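Local coordinates for protein Pa14_01140 (Pseudomonas aeruginosa, PDB 6OX6) that acts as the immunity protein to the type VI secretion effector Tas1, a (p)ppApp-synthesising toxin, binding the toxin and preventing its early activation, at residues G6-F9 / A10-I14; I16-D19 / F20-V23; V36-Y39 / G40-E43. All blocks are in the same frame, centred on the assembly; numbering follows the deposited sequence.

Interaction 1 of 3, residues G6-F9 / A10-I14; sequences GEAF and ARRDI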
ATOM      1  N   GLY B   6      13.353  10.597  10.003  1.00 33.03           N
ATOM      2  CA  GLY B   6      14.332  10.998  11.002  1.00 33.54           C
ATOM      3  C   GLY B   6      15.678  11.455  10.463  1.00 32.69           C
ATOM      4  O   GLY B   6      15.750  12.381   9.645  1.00 29.34           O
ATOM      5  N   GLU B   7      16.744  10.766  10.898  1.00 38.22           N
ATOM      6  CA  GLU B   7      18.098  11.303  10.825  1.00 37.41           C
ATOM      7  C   GLU B   7      18.481  11.777   9.425  1.00 36.09           C
ATOM      8  O   GLU B   7      18.963  12.908   9.254  1.00 34.78           O
ATOM      9  CB  GLU B   7      19.092  10.273  11.362  1.00 43.35           C
ATOM     10  CG  GLU B   7      19.494  10.741  12.766  1.00 46.94           C
ATOM     11  CD  GLU B   7      20.544   9.799  13.401  1.00 50.93           C
ATOM     12  OE1 GLU B   7      20.378   9.297  14.552  1.00 56.54           O
ATOM     13  OE2 GLU B   7      21.626   9.690  12.746  1.00 44.15           O
ATOM     14  N   ALA B   8      18.224  10.950   8.411  1.00 35.64           N
ATOM     15  CA  ALA B   8      18.681  11.224   7.050  1.00 36.07           C
ATOM     16  C   ALA B   8      18.026  12.467   6.456  1.00 36.53           C
ATOM     17  O   ALA B   8      18.690  13.273   5.785  1.00 31.46           O
ATOM     18  CB  ALA B   8      18.390  10.018   6.159  1.00 38.87           C
ATOM     19  N   PHE B   9      16.705  12.608   6.646  1.00 31.80           N
ATOM     20  CA  PHE B   9      15.978  13.743   6.102  1.00 30.82           C
ATOM     21  C   PHE B   9      16.442  15.063   6.699  1.00 31.28           C
ATOM     22  O   PHE B   9      16.280  16.125   6.086  1.00 31.82           O
ATOM     23  CB  PHE B   9      14.484  13.542   6.359  1.00 31.13           C
ATOM     24  CG  PHE B   9      13.877  12.489   5.488  1.00 31.02           C
ATOM     25  CD1 PHE B   9      13.855  11.165   5.898  1.00 32.54           C
ATOM     26  CD2 PHE B   9      13.383  12.817   4.238  1.00 29.87           C
ATOM     27  CE1 PHE B   9      13.316  10.183   5.079  1.00 33.16           C
ATOM     28  CE2 PHE B   9      12.836  11.845   3.412  1.00 34.64           C
ATOM     29  CZ  PHE B   9      12.807  10.518   3.837  1.00 32.63           C
ATOM     30  N   ALA B  10      16.957  15.034   7.912  1.00 36.56           N
ATOM     31  CA  ALA B  10      17.500  16.257   8.465  1.00 40.68           C
ATOM     32  C   ALA B  10      18.946  16.471   8.062  1.00 46.37           C
ATOM     33  O   ALA B  10      19.415  17.609   8.111  1.00 51.57           O
ATOM     34  CB  ALA B  10      17.379  16.262   9.986  1.00 41.03           C
ATOM     35  N   ARG B  11      19.640  15.380   7.751  1.00 45.98           N
ATOM     36  CA  ARG B  11      21.023  15.395   7.271  1.00 50.96           C
ATOM     37  C   ARG B  11      21.280  15.958   5.855  1.00 44.48           C
ATOM     38  O   ARG B  11      22.262  16.668   5.638  1.00 45.78           O
ATOM     39  CB  ARG B  11      21.633  13.995   7.383  1.00 55.17           C
ATOM     40  CG  ARG B  11      22.210  13.676   8.752  1.00 63.27           C
ATOM     41  CD  ARG B  11      23.494  12.871   8.637  1.00 67.97           C
ATOM     42  NE  ARG B  11      23.388  11.815   7.635  1.00 72.25           N
ATOM     43  CZ  ARG B  11      22.700  10.690   7.803  1.00 73.08           C
ATOM     44  NH1 ARG B  11      22.050  10.472   8.939  1.00 71.68           N
ATOM     45  NH2 ARG B  11      22.659   9.784   6.836  1.00 71.84           N
ATOM     46  N   ARG B  12      20.402  15.637   4.902  1.00 38.39           N
ATOM     47  CA  ARG B  12      20.593  16.026   3.513  1.00 38.00           C
ATOM     48  C   ARG B  12      19.409  15.754   2.603  1.00 37.29           C
ATOM     49  O   ARG B  12      18.436  15.128   3.003  1.00 36.73           O
ATOM     50  CB  ARG B  12      21.709  15.138   2.953  1.00 41.06           C
ATOM     51  CG  ARG B  12      21.299  13.669   2.926  1.00 40.61           C
ATOM     52  CD  ARG B  12      22.459  12.693   2.829  1.00 46.72           C
ATOM     53  NE  ARG B  12      22.086  11.385   3.357  1.00 50.02           N
ATOM     54  CZ  ARG B  12      21.470  10.440   2.654  1.00 50.11           C
ATOM     55  NH1 ARG B  12      21.165  10.650   1.387  1.00 54.65           N
ATOM     56  NH2 ARG B  12      21.160   9.284   3.217  1.00 43.76           N
ATOM     57  N   ASP B  13      19.502  16.255   1.374  1.00 35.15           N
ATOM     58  CA  ASP B  13      18.545  15.919   0.342  1.00 34.21           C
ATOM     59  C   ASP B  13      18.448  14.408   0.171  1.00 35.67           C
ATOM     60  O   ASP B  13      19.438  13.684   0.294  1.00 31.56           O
ATOM     61  CB  ASP B  13      18.949  16.575  -0.977  1.00 40.16           C
ATOM     62  CG  ASP B  13      18.827  18.104  -0.944  1.00 45.13           C
ATOM     63  OD1 ASP B  13      18.479  18.686   0.113  1.00 44.06           O
ATOM     64  OD2 ASP B  13      19.028  18.718  -2.009  1.00 46.30           O
ATOM     65  N   ILE B  14      17.235  13.939  -0.105  1.00 27.86           N
ATOM     66  CA  ILE B  14      16.926  12.518  -0.222  1.00 26.24           C
ATOM     67  C   ILE B  14      16.114  12.311  -1.492  1.00 28.21           C
ATOM     68  O   ILE B  14      15.095  12.991  -1.702  1.00 25.77           O
ATOM     69  CB  ILE B  14      16.134  12.006   0.997  1.00 28.67           C
ATOM     70  CG1 ILE B  14      16.910  12.229   2.305  1.00 28.27           C
ATOM     71  CG2 ILE B  14      15.747  10.530   0.804  1.00 29.75           C
ATOM     72  CD1 ILE B  14      18.090  11.382   2.433  1.00 32.50           C
TER
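Ala-8 and Phe-9 meet Ile-14 across the end of helix 7-11. The CB of Ala-8 lies 4.0 Å from CD1 of Ile-14, while CG1 of Ile-14 sits over one face of the Phe-9 ring, toward its rim, 4.1 Å from CD2. Ile-14 can serve both because CG1 stands beside its own backbone N, anti to the carbonyl carbon (chi1 -59°), and the second torsion carries CD1 on to Ala-8. The guanidinium of Arg-11 folds back over CA of Ala-8, its chain bent at chi2 and chi3, with CB of Glu-7 near its edge. The ion pair between OE2 of Glu-7 and NH1 of Arg-11 is long at 3.9 Å, and the planes of the two groups are nearly perpendicular, so it is a loose pairing.

Backbone hydrogen bonds of the helix place Arg-11 one turn on from Glu-7. Arg-11 N binds Glu-7 O at 3.0 Å, and Arg-12 N closes on Ala-8 O at 3.0 Å, the latter just as Arg-12 leaves helical geometry. Gly-6 is the N-cap; its carbonyl takes a weak bond from Ala-10 N, and it also makes backbone hydrogen bonds to the Tas1 chain.

Arg-12 NH1 forms a salt bridge with Glu-64 of strand 63-65. Phe-9 packs edge-to-face with Trp-27 of strand 23-28 and touches Pro-414 of the Tas1 chain, while Ile-14 opens strand 14-18, joining the short helix to the sheet.

Interaction 2 of 3, residues I16-D19 / F20-V23; sequences IDYD and FEDV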
ATOM      1  N   ILE B  16      14.173   9.275  -3.869  1.00 24.43           N
ATOM      2  CA  ILE B  16      13.460   8.041  -3.576  1.00 27.16           C
ATOM      3  C   ILE B  16      12.856   7.495  -4.856  1.00 27.77           C
ATOM      4  O   ILE B  16      12.233   8.248  -5.611  1.00 28.02           O
ATOM      5  CB  ILE B  16      12.346   8.310  -2.555  1.00 24.70           C
ATOM      6  CG1 ILE B  16      12.961   8.731  -1.228  1.00 25.27           C
ATOM      7  CG2 ILE B  16      11.454   7.130  -2.434  1.00 23.71           C
ATOM      8  CD1 ILE B  16      11.947   9.337  -0.291  1.00 29.71           C
ATOM      9  N   ASP B  17      13.032   6.189  -5.096  1.00 22.54           N
ATOM     10  CA  ASP B  17      12.356   5.477  -6.170  1.00 25.95           C
ATOM     11  C   ASP B  17      11.412   4.442  -5.560  1.00 22.56           C
ATOM     12  O   ASP B  17      11.826   3.646  -4.717  1.00 21.97           O
ATOM     13  CB  ASP B  17      13.371   4.790  -7.085  1.00 31.73           C
ATOM     14  CG  ASP B  17      12.710   3.934  -8.166  1.00 38.56           C
ATOM     15  OD1 ASP B  17      11.555   4.231  -8.549  1.00 34.28           O
ATOM     16  OD2 ASP B  17      13.347   2.947  -8.622  1.00 44.85           O
ATOM     17  N   TYR B  18      10.168   4.435  -5.991  1.00 21.15           N
ATOM     18  CA  TYR B  18       9.182   3.460  -5.513  1.00 24.17           C
ATOM     19  C   TYR B  18       8.644   2.771  -6.758  1.00 24.86           C
ATOM     20  O   TYR B  18       7.698   3.272  -7.381  1.00 26.35           O
ATOM     21  CB  TYR B  18       8.076   4.164  -4.718  1.00 19.51           C
ATOM     22  CG  TYR B  18       6.965   3.271  -4.155  1.00 19.38           C
ATOM     23  CD1 TYR B  18       7.195   1.928  -3.819  1.00 19.83           C
ATOM     24  CD2 TYR B  18       5.680   3.789  -3.946  1.00 19.38           C
ATOM     25  CE1 TYR B  18       6.170   1.118  -3.293  1.00 20.08           C
ATOM     26  CE2 TYR B  18       4.660   2.982  -3.426  1.00 24.48           C
ATOM     27  CZ  TYR B  18       4.931   1.659  -3.087  1.00 21.29           C
ATOM     28  OH  TYR B  18       3.917   0.878  -2.591  1.00 24.17           O
ATOM     29  N   ASP B  19       9.242   1.635  -7.138  1.00 27.51           N
ATOM     30  CA  ASP B  19       8.886   1.068  -8.435  0.50 32.53           C
ATOM     31  C   ASP B  19       7.476   0.490  -8.450  1.00 34.49           C
ATOM     32  O   ASP B  19       6.829   0.522  -9.507  1.00 34.19           O
ATOM     33  CB  ASP B  19       9.893   0.012  -8.896  0.50 36.29           C
ATOM     34  CG  ASP B  19       9.983  -0.065 -10.431  0.50 41.61           C
ATOM     35  OD1 ASP B  19       9.013  -0.539 -11.059  0.50 42.52           O
ATOM     36  OD2 ASP B  19      10.997   0.369 -11.018  0.50 45.03           O
ATOM     37  N   PHE B  20       6.951   0.023  -7.307  1.00 30.44           N
ATOM     38  CA  PHE B  20       5.600  -0.539  -7.317  1.00 26.64           C
ATOM     39  C   PHE B  20       4.583   0.419  -7.939  1.00 26.97           C
ATOM     40  O   PHE B  20       3.719  -0.014  -8.702  1.00 28.51           O
ATOM     41  CB  PHE B  20       5.166  -0.944  -5.907  1.00 22.64           C
ATOM     42  CG  PHE B  20       3.847  -1.686  -5.878  1.00 28.03           C
ATOM     43  CD1 PHE B  20       3.705  -2.912  -6.522  1.00 28.56           C
ATOM     44  CD2 PHE B  20       2.736  -1.129  -5.247  1.00 27.91           C
ATOM     45  CE1 PHE B  20       2.482  -3.592  -6.504  1.00 35.44           C
ATOM     46  CE2 PHE B  20       1.503  -1.801  -5.220  1.00 31.24           C
ATOM     47  CZ  PHE B  20       1.376  -3.037  -5.859  1.00 35.18           C
ATOM     48  N   GLU B  21       4.688   1.725  -7.664  1.00 23.51           N
ATOM     49  CA  GLU B  21       3.770   2.697  -8.256  1.00 24.43           C
ATOM     50  C   GLU B  21       4.462   3.632  -9.240  1.00 26.97           C
ATOM     51  O   GLU B  21       3.961   4.725  -9.506  1.00 26.36           O
ATOM     52  CB  GLU B  21       3.052   3.520  -7.177  1.00 27.67           C
ATOM     53  CG  GLU B  21       2.167   2.705  -6.202  1.00 28.56           C
ATOM     54  CD  GLU B  21       0.797   3.320  -5.948  1.00 32.88           C
ATOM     55  OE1 GLU B  21       0.298   4.125  -6.775  1.00 33.82           O
ATOM     56  OE2 GLU B  21       0.227   3.025  -4.882  1.00 30.42           O
ATOM     57  N   ASP B  22       5.598   3.241  -9.802  1.00 25.31           N
ATOM     58  CA  ASP B  22       6.226   4.043 -10.874  1.00 30.66           C
ATOM     59  C   ASP B  22       6.369   5.525 -10.489  1.00 25.29           C
ATOM     60  O   ASP B  22       6.042   6.427 -11.258  1.00 24.25           O
ATOM     61  CB  ASP B  22       5.422   3.914 -12.170  1.00 34.09           C
ATOM     62  CG  ASP B  22       5.589   2.553 -12.834  1.00 40.27           C
ATOM     63  OD1 ASP B  22       6.375   1.733 -12.327  1.00 40.22           O
ATOM     64  OD2 ASP B  22       4.935   2.315 -13.871  1.00 46.35           O
ATOM     65  N   VAL B  23       6.842   5.784  -9.274  1.00 22.88           N
ATOM     66  CA  VAL B  23       6.896   7.148  -8.766  1.00 23.25           C
ATOM     67  C   VAL B  23       8.243   7.379  -8.085  1.00 22.68           C
ATOM     68  O   VAL B  23       8.851   6.448  -7.534  1.00 19.93           O
ATOM     69  CB  VAL B  23       5.699   7.446  -7.821  1.00 24.38           C
ATOM     70  CG1 VAL B  23       5.659   6.505  -6.560  1.00 21.05           C
ATOM     71  CG2 VAL B  23       5.668   8.901  -7.446  1.00 24.48           C
TER
HETATM   72  O   HOH W   1       1.606   1.688  -2.657  1.00 28.09           O
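A tight connection between the antiparallel strands 14-18 and 23-28 brings Tyr-18 against Val-23 and wraps residues 19-22 around the end of the hairpin. Tyr-18 and Val-23 form a hydrogen-bonded pair: Tyr-18 N donates to Val-23 O at 2.9 Å, and Val-23 N returns an almost straight bond (175°) to Tyr-18 O at 3.3 Å. Within the turn, Asp-22 N binds Asp-19 O at 3.0 Å, and Glu-21 N makes a weak bond to Tyr-18 O.

Asp-22 and Val-23 both face Tyr-18, which defines a G1 beta bulge. Asp-22 takes the bulge position with positive phi (51°), although it is not a glycine.

The Tyr-18 side chain follows the turn. With CG anti to the backbone N (chi1 180°), its ring is carried over the loop, and Glu-21 N lies above the ring centre. CE1 meets CB of Phe-20 at 3.5 Å, CD2 meets CG1 of Val-23 at 3.8 Å, and CE2 approaches CG of Glu-21. The Phe-20 and Glu-21 side chains run beside Tyr-18 and point the same way. A water donates to Glu-21 OE2 at 2.9 Å, but its 2.4 Å approach to Tyr-18 OH is implausibly short, so a water bridge between the two side-chain ends is doubtful.

The acidic groups have partners farther out. Glu-21 forms a salt bridge with Arg-53 and, on the Tas1 chain, meets Tyr-297 and Lys-305. Tyr-39 OH lies within hydrogen-bonding distance of Asp-17 and, in the conformer modelled here, of Asp-19, which also has Lys-332 of the Tas1 chain as a long, weak ion partner.

Interaction 3 of 3, residues V36-Y39 / G40-E43; sequences VRFY and GEAE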
ATOM      1  N   VAL B  36       7.235  15.400  -6.223  1.00 23.60           N
ATOM      2  CA  VAL B  36       6.981  14.086  -6.795  1.00 25.30           C
ATOM      3  C   VAL B  36       7.286  14.141  -8.282  1.00 29.18           C
ATOM      4  O   VAL B  36       7.057  15.177  -8.922  1.00 24.65           O
ATOM      5  CB  VAL B  36       5.527  13.631  -6.547  1.00 23.05           C
ATOM      6  CG1 VAL B  36       4.521  14.568  -7.272  1.00 23.52           C
ATOM      7  CG2 VAL B  36       5.342  12.212  -7.003  1.00 20.55           C
ATOM      8  N   ARG B  37       7.839  13.035  -8.819  1.00 26.92           N
ATOM      9  CA  ARG B  37       8.080  12.894 -10.259  1.00 26.13           C
ATOM     10  C   ARG B  37       7.700  11.482 -10.673  1.00 26.24           C
ATOM     11  O   ARG B  37       8.361  10.519 -10.267  1.00 27.75           O
ATOM     12  CB  ARG B  37       9.534  13.177 -10.619  1.00 26.45           C
ATOM     13  CG  ARG B  37       9.788  13.147 -12.110  1.00 27.61           C
ATOM     14  CD  ARG B  37      11.147  13.699 -12.477  1.00 30.35           C
ATOM     15  NE  ARG B  37      11.330  13.672 -13.924  1.00 31.80           N
ATOM     16  CZ  ARG B  37      12.477  13.911 -14.556  1.00 33.86           C
ATOM     17  NH1 ARG B  37      13.588  14.199 -13.888  1.00 32.69           N
ATOM     18  NH2 ARG B  37      12.505  13.846 -15.870  1.00 36.21           N
ATOM     19  N   PHE B  38       6.630  11.348 -11.455  1.00 22.86           N
ATOM     20  CA  PHE B  38       6.172  10.039 -11.906  1.00 22.50           C
ATOM     21  C   PHE B  38       6.991   9.577 -13.089  1.00 26.56           C
ATOM     22  O   PHE B  38       7.526  10.395 -13.842  1.00 31.37           O
ATOM     23  CB  PHE B  38       4.695  10.075 -12.285  1.00 24.36           C
ATOM     24  CG  PHE B  38       3.772  10.255 -11.088  1.00 25.39           C
ATOM     25  CD1 PHE B  38       3.316  11.513 -10.726  1.00 27.87           C
ATOM     26  CD2 PHE B  38       3.391   9.172 -10.331  1.00 25.67           C
ATOM     27  CE1 PHE B  38       2.497  11.687  -9.640  1.00 30.28           C
ATOM     28  CE2 PHE B  38       2.551   9.341  -9.208  1.00 28.12           C
ATOM     29  CZ  PHE B  38       2.118  10.599  -8.878  1.00 30.91           C
ATOM     30  N   TYR B  39       7.098   8.253 -13.245  1.00 28.83           N
ATOM     31  CA  TYR B  39       7.873   7.697 -14.350  1.00 29.74           C
ATOM     32  C   TYR B  39       7.399   8.294 -15.656  1.00 31.45           C
ATOM     33  O   TYR B  39       6.196   8.404 -15.894  1.00 32.95           O
ATOM     34  CB  TYR B  39       7.731   6.180 -14.419  1.00 28.21           C
ATOM     35  CG  TYR B  39       8.539   5.397 -13.421  1.00 26.35           C
ATOM     36  CD1 TYR B  39       9.054   5.990 -12.265  1.00 25.69           C
ATOM     37  CD2 TYR B  39       8.781   4.052 -13.638  1.00 26.74           C
ATOM     38  CE1 TYR B  39       9.777   5.249 -11.341  1.00 24.30           C
ATOM     39  CE2 TYR B  39       9.483   3.312 -12.743  1.00 25.43           C
ATOM     40  CZ  TYR B  39       9.980   3.901 -11.590  1.00 26.66           C
ATOM     41  OH  TYR B  39      10.713   3.097 -10.733  1.00 23.07           O
ATOM     42  N   GLY B  40       8.348   8.709 -16.493  1.00 37.15           N
ATOM     43  CA  GLY B  40       8.029   9.256 -17.800  1.00 38.21           C
ATOM     44  C   GLY B  40       7.528  10.684 -17.822  1.00 41.00           C
ATOM     45  O   GLY B  40       7.052  11.141 -18.876  1.00 42.66           O
ATOM     46  N   GLU B  41       7.629  11.416 -16.714  1.00 34.61           N
ATOM     47  CA  GLU B  41       7.104  12.771 -16.651  1.00 37.73           C
ATOM     48  C   GLU B  41       8.144  13.703 -16.067  1.00 35.68           C
ATOM     49  O   GLU B  41       9.088  13.275 -15.405  1.00 34.54           O
ATOM     50  CB  GLU B  41       5.836  12.838 -15.791  1.00 42.06           C
ATOM     51  CG  GLU B  41       4.684  12.083 -16.405  1.00 50.05           C
ATOM     52  CD  GLU B  41       3.432  12.078 -15.544  1.00 54.14           C
ATOM     53  OE1 GLU B  41       3.262  13.002 -14.714  1.00 54.26           O
ATOM     54  OE2 GLU B  41       2.615  11.148 -15.720  1.00 54.32           O
ATOM     55  N   ALA B  42       7.914  14.999 -16.258  1.00 36.61           N
ATOM     56  CA  ALA B  42       8.635  15.994 -15.479  1.00 39.18           C
ATOM     57  C   ALA B  42       8.118  16.022 -14.034  1.00 39.38           C
ATOM     58  O   ALA B  42       7.025  15.540 -13.718  1.00 36.34           O
ATOM     59  CB  ALA B  42       8.508  17.379 -16.116  1.00 37.72           C
ATOM     60  N   GLU B  43       8.945  16.570 -13.145  1.00 39.71           N
ATOM     61  CA  GLU B  43       8.542  16.757 -11.761  1.00 40.34           C
ATOM     62  C   GLU B  43       7.297  17.643 -11.673  1.00 40.85           C
ATOM     63  O   GLU B  43       7.188  18.668 -12.358  1.00 39.82           O
ATOM     64  CB  GLU B  43       9.697  17.378 -10.969  1.00 33.50           C
ATOM     65  CG  GLU B  43       9.404  17.608  -9.498  1.00 33.00           C
ATOM     66  CD  GLU B  43      10.600  18.200  -8.773  1.00 37.17           C
ATOM     67  OE1 GLU B  43      10.636  19.448  -8.659  1.00 37.06           O
ATOM     68  OE2 GLU B  43      11.503  17.427  -8.331  1.00 31.99           O
TER
HETATM   69  O   HOH W   2       5.336  13.857 -12.305  1.00 30.94           O
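Arg-37 reaches across from near the end of strand 33-38 to the returning chain at Glu-41, Ala-42 and Glu-43. Its CB rests 3.9 Å from CA of Glu-43. A chi1 of -175° turns CG away from the residue's own N, past Glu-41 O and Glu-43 N, and CD stays near both. The extended chain then brings NE to Glu-41 O at 2.7 Å in a nearly straight bond (173°), with the oxygen at the guanidinium edge and NE in the carbonyl plane. At the tip, NH1 is hydrogen-bonded to the carbonyl O of Glu-71, a second polar tie.

The reversal itself is a type II beta turn from Phe-38 to Glu-41, closed by Glu-41 N on Phe-38 O at 3.0 Å, with Gly-40 at positive phi. A water accepts from Phe-38 N at 2.9 Å and donates to Ala-42 O and Glu-41 OE1, bridging the two limbs. Glu-41 and Phe-38 both engage Lys-303 of the Tas1 chain, by salt bridge and cation-pi contact. Strand 33-38 is outermost in the sheet, beside strand 23-28; Glu-43 reaches back to Arg-26 of that strand and to Tyr-70 of helix 67-72.

Overall arrangement
Interaction 2 is the most buried of the three; interactions 1 and 3 are partly buried, each with exposed residues. Interaction 1 lies on the opposite side of the chain's centre from the other two, about 19 Å and 22 Å away between centres, and combines helical bonding with apolar packing. Interactions 2 and 3 reach the same sheet and touch: the hydroxyl of Tyr-39 lies between carboxylate oxygens of Asp-17 and Asp-19, probably bonded to one or shared by both, and Val-23 packs on Val-36 and Phe-38. Interaction 2 is a turn between paired strands, whereas interaction 3 lies at an outermost strand and is held through a charged side chain and a water. All three contribute residues that meet Tas1.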